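Local coordinates for protein fumarate reductase iron-sulfur subunit (PDB 7D6V) that probably relays electrons from succinate oxidation through its three iron-sulfur clusters to quinone, as the iron-sulfur subunit of mycobacterial succinate dehydrogenase Sdh1, at residues D5-V10 / D84-V89. Numbering follows the deposited sequence.
Sequences DAKLRV and DEVVTV
V87 is gripped through both of its backbone polar groups by the strand beside it. V87 N donates to K7 O at 2.9 Å, nearly straight at 165°, and V87 O accepts R9 N, also at 2.9 Å but more bent, at 132°. One residue thus bonds to both neighbours of L8, a parallel bridge. The same carbonyl, V87 O, also takes a CA-H...O contact from L8 CA at 3.2 Å.

L8 and V87 point the same way, with L8 CD2 3.8 Å from V87 CB. On the other face, the K7 chain bends at its far end, bringing CE within 3.6 Å of V86 CG2. R9 sets CG anti to its backbone N (chi1 -175°), and with a bend at chi3 this brings the guanidinium to T88, where R9 NE lies 2.8 Å from T88 OG1 and T88 CG2 sits at the guanidinium edge, in plane.

Backbone bonds from A6, L8 and V10 to V25, Y23 and H21 tie 5-10 to strand 17-27, and V89 pairs with W11, just past 5-10. Strand 4-14 is thus central in the mixed sheet of the 2Fe-2S ferredoxin domain, a beta-grasp fold. M78 and F81 pack on V87, while L26 of the membrane anchor subunit packs against R9 and T88.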
ATOM      1  N   ASP B   5      28.891  10.157   9.910  1.00 23.28           N
ATOM      2  CA  ASP B   5      28.811  10.702   8.560  1.00 23.28           C
ATOM      3  C   ASP B   5      28.943   9.542   7.582  1.00 23.28           C
ATOM      4  O   ASP B   5      29.979   8.871   7.547  1.00 23.28           O
ATOM      5  CB  ASP B   5      29.899  11.749   8.334  1.00 23.28           C
ATOM      6  CG  ASP B   5      29.496  13.126   8.827  1.00 23.28           C
ATOM      7  OD1 ASP B   5      28.295  13.455   8.772  1.00 23.28           O
ATOM      8  OD2 ASP B   5      30.384  13.882   9.269  1.00 23.28           O
ATOM      9  N   ALA B   6      27.899   9.308   6.797  1.00 21.24           N
ATOM     10  CA  ALA B   6      27.874   8.198   5.859  1.00 21.24           C
ATOM     11  C   ALA B   6      28.337   8.639   4.478  1.00 21.24           C
ATOM     12  O   ALA B   6      28.410   9.829   4.167  1.00 21.24           O
ATOM     13  CB  ALA B   6      26.473   7.599   5.766  1.00 21.24           C
ATOM     14  N   LYS B   7      28.655   7.652   3.645  1.00 19.90           N
ATOM     15  CA  LYS B   7      29.053   7.874   2.260  1.00 19.90           C
ATOM     16  C   LYS B   7      27.953   7.349   1.345  1.00 19.90           C
ATOM     17  O   LYS B   7      27.742   6.134   1.248  1.00 19.90           O
ATOM     18  CB  LYS B   7      30.390   7.201   1.960  1.00 19.90           C
ATOM     19  CG  LYS B   7      31.553   7.773   2.755  1.00 19.90           C
ATOM     20  CD  LYS B   7      32.869   7.121   2.375  1.00 19.90           C
ATOM     21  CE  LYS B   7      32.939   5.681   2.860  1.00 19.90           C
ATOM     22  NZ  LYS B   7      32.962   5.583   4.341  1.00 19.90           N
ATOM     23  N   LEU B   8      27.251   8.270   0.694  1.00 17.55           N
ATOM     24  CA  LEU B   8      26.279   7.960  -0.341  1.00 17.55           C
ATOM     25  C   LEU B   8      26.910   8.141  -1.716  1.00 17.55           C
ATOM     26  O   LEU B   8      27.880   8.880  -1.889  1.00 17.55           O
ATOM     27  CB  LEU B   8      25.044   8.852  -0.217  1.00 17.55           C
ATOM     28  CG  LEU B   8      24.169   8.684   1.021  1.00 17.55           C
ATOM     29  CD1 LEU B   8      23.083   9.741   1.032  1.00 17.55           C
ATOM     30  CD2 LEU B   8      23.564   7.297   1.057  1.00 17.55           C
ATOM     31  N   ARG B   9      26.350   7.438  -2.697  1.00 16.63           N
ATOM     32  CA  ARG B   9      26.856   7.471  -4.062  1.00 16.63           C
ATOM     33  C   ARG B   9      25.659   7.585  -5.017  1.00 16.63           C
ATOM     34  O   ARG B   9      25.425   6.754  -5.885  1.00 16.63           O
ATOM     35  CB  ARG B   9      27.763   6.269  -4.330  1.00 16.63           C
ATOM     36  CG  ARG B   9      28.435   6.293  -5.683  1.00 16.63           C
ATOM     37  CD  ARG B   9      29.353   5.103  -5.931  1.00 16.63           C
ATOM     38  NE  ARG B   9      28.652   3.830  -6.035  1.00 16.63           N
ATOM     39  CZ  ARG B   9      29.262   2.652  -6.083  1.00 16.63           C
ATOM     40  NH1 ARG B   9      30.584   2.595  -6.038  1.00 16.63           N
ATOM     41  NH2 ARG B   9      28.558   1.534  -6.182  1.00 16.63           N
ATOM     42  N   VAL B  10      24.836   8.616  -4.795  1.00 14.70           N
ATOM     43  CA  VAL B  10      23.571   8.789  -5.505  1.00 14.70           C
ATOM     44  C   VAL B  10      23.799   9.049  -6.991  1.00 14.70           C
ATOM     45  O   VAL B  10      24.710   9.791  -7.382  1.00 14.70           O
ATOM     46  CB  VAL B  10      22.776   9.938  -4.859  1.00 14.70           C
ATOM     47  CG1 VAL B  10      21.498  10.223  -5.627  1.00 14.70           C
ATOM     48  CG2 VAL B  10      22.475   9.624  -3.408  1.00 14.70           C
ATOM     49  N   ASP B  84      31.197   2.435   7.717  1.00 27.18           N
ATOM     50  CA  ASP B  84      32.210   2.631   6.690  1.00 27.18           C
ATOM     51  C   ASP B  84      31.812   2.004   5.360  1.00 27.18           C
ATOM     52  O   ASP B  84      32.655   1.866   4.471  1.00 27.18           O
ATOM     53  CB  ASP B  84      33.556   2.078   7.161  1.00 27.18           C
ATOM     54  CG  ASP B  84      33.446   0.675   7.724  1.00 27.18           C
ATOM     55  OD1 ASP B  84      32.321   0.255   8.070  1.00 27.18           O
ATOM     56  OD2 ASP B  84      34.486  -0.007   7.824  1.00 27.18           O
ATOM     57  N   GLU B  85      30.549   1.622   5.208  1.00 23.89           N
ATOM     58  CA  GLU B  85      30.040   1.061   3.967  1.00 23.89           C
ATOM     59  C   GLU B  85      29.423   2.160   3.113  1.00 23.89           C
ATOM     60  O   GLU B  85      28.765   3.067   3.629  1.00 23.89           O
ATOM     61  CB  GLU B  85      29.004  -0.024   4.264  1.00 23.89           C
ATOM     62  CG  GLU B  85      28.394  -0.676   3.042  1.00 23.89           C
ATOM     63  CD  GLU B  85      27.684  -1.973   3.372  1.00 23.89           C
ATOM     64  OE1 GLU B  85      27.794  -2.435   4.526  1.00 23.89           O
ATOM     65  OE2 GLU B  85      27.018  -2.535   2.479  1.00 23.89           O
ATOM     66  N   VAL B  86      29.643   2.080   1.806  1.00 19.78           N
ATOM     67  CA  VAL B  86      29.105   3.055   0.865  1.00 19.78           C
ATOM     68  C   VAL B  86      27.738   2.584   0.395  1.00 19.78           C
ATOM     69  O   VAL B  86      27.578   1.434  -0.026  1.00 19.78           O
ATOM     70  CB  VAL B  86      30.057   3.257  -0.324  1.00 19.78           C
ATOM     71  CG1 VAL B  86      29.431   4.184  -1.353  1.00 19.78           C
ATOM     72  CG2 VAL B  86      31.383   3.813   0.150  1.00 19.78           C
ATOM     73  N   VAL B  87      26.749   3.471   0.464  1.00 17.69           N
ATOM     74  CA  VAL B  87      25.391   3.168   0.028  1.00 17.69           C
ATOM     75  C   VAL B  87      25.151   3.850  -1.312  1.00 17.69           C
ATOM     76  O   VAL B  87      25.339   5.063  -1.438  1.00 17.69           O
ATOM     77  CB  VAL B  87      24.356   3.615   1.074  1.00 17.69           C
ATOM     78  CG1 VAL B  87      22.992   3.056   0.737  1.00 17.69           C
ATOM     79  CG2 VAL B  87      24.782   3.167   2.458  1.00 17.69           C
ATOM     80  N   THR B  88      24.730   3.077  -2.308  1.00 15.69           N
ATOM     81  CA  THR B  88      24.628   3.548  -3.686  1.00 15.69           C
ATOM     82  C   THR B  88      23.167   3.548  -4.115  1.00 15.69           C
ATOM     83  O   THR B  88      22.603   2.490  -4.403  1.00 15.69           O
ATOM     84  CB  THR B  88      25.459   2.663  -4.610  1.00 15.69           C
ATOM     85  OG1 THR B  88      26.839   2.775  -4.256  1.00 15.69           O
ATOM     86  CG2 THR B  88      25.279   3.082  -6.057  1.00 15.69           C
ATOM     87  N   VAL B  89      22.575   4.734  -4.218  1.00 14.20           N
ATOM     88  CA  VAL B  89      21.156   4.878  -4.524  1.00 14.20           C
ATOM     89  C   VAL B  89      21.012   5.280  -5.986  1.00 14.20           C
ATOM     90  O   VAL B  89      21.540   6.314  -6.411  1.00 14.20           O
ATOM     91  CB  VAL B  89      20.488   5.907  -3.598  1.00 14.20           C
ATOM     92  CG1 VAL B  89      18.976   5.822  -3.713  1.00 14.20           C
ATOM     93  CG2 VAL B  89      20.936   5.696  -2.166  1.00 14.20           C
TER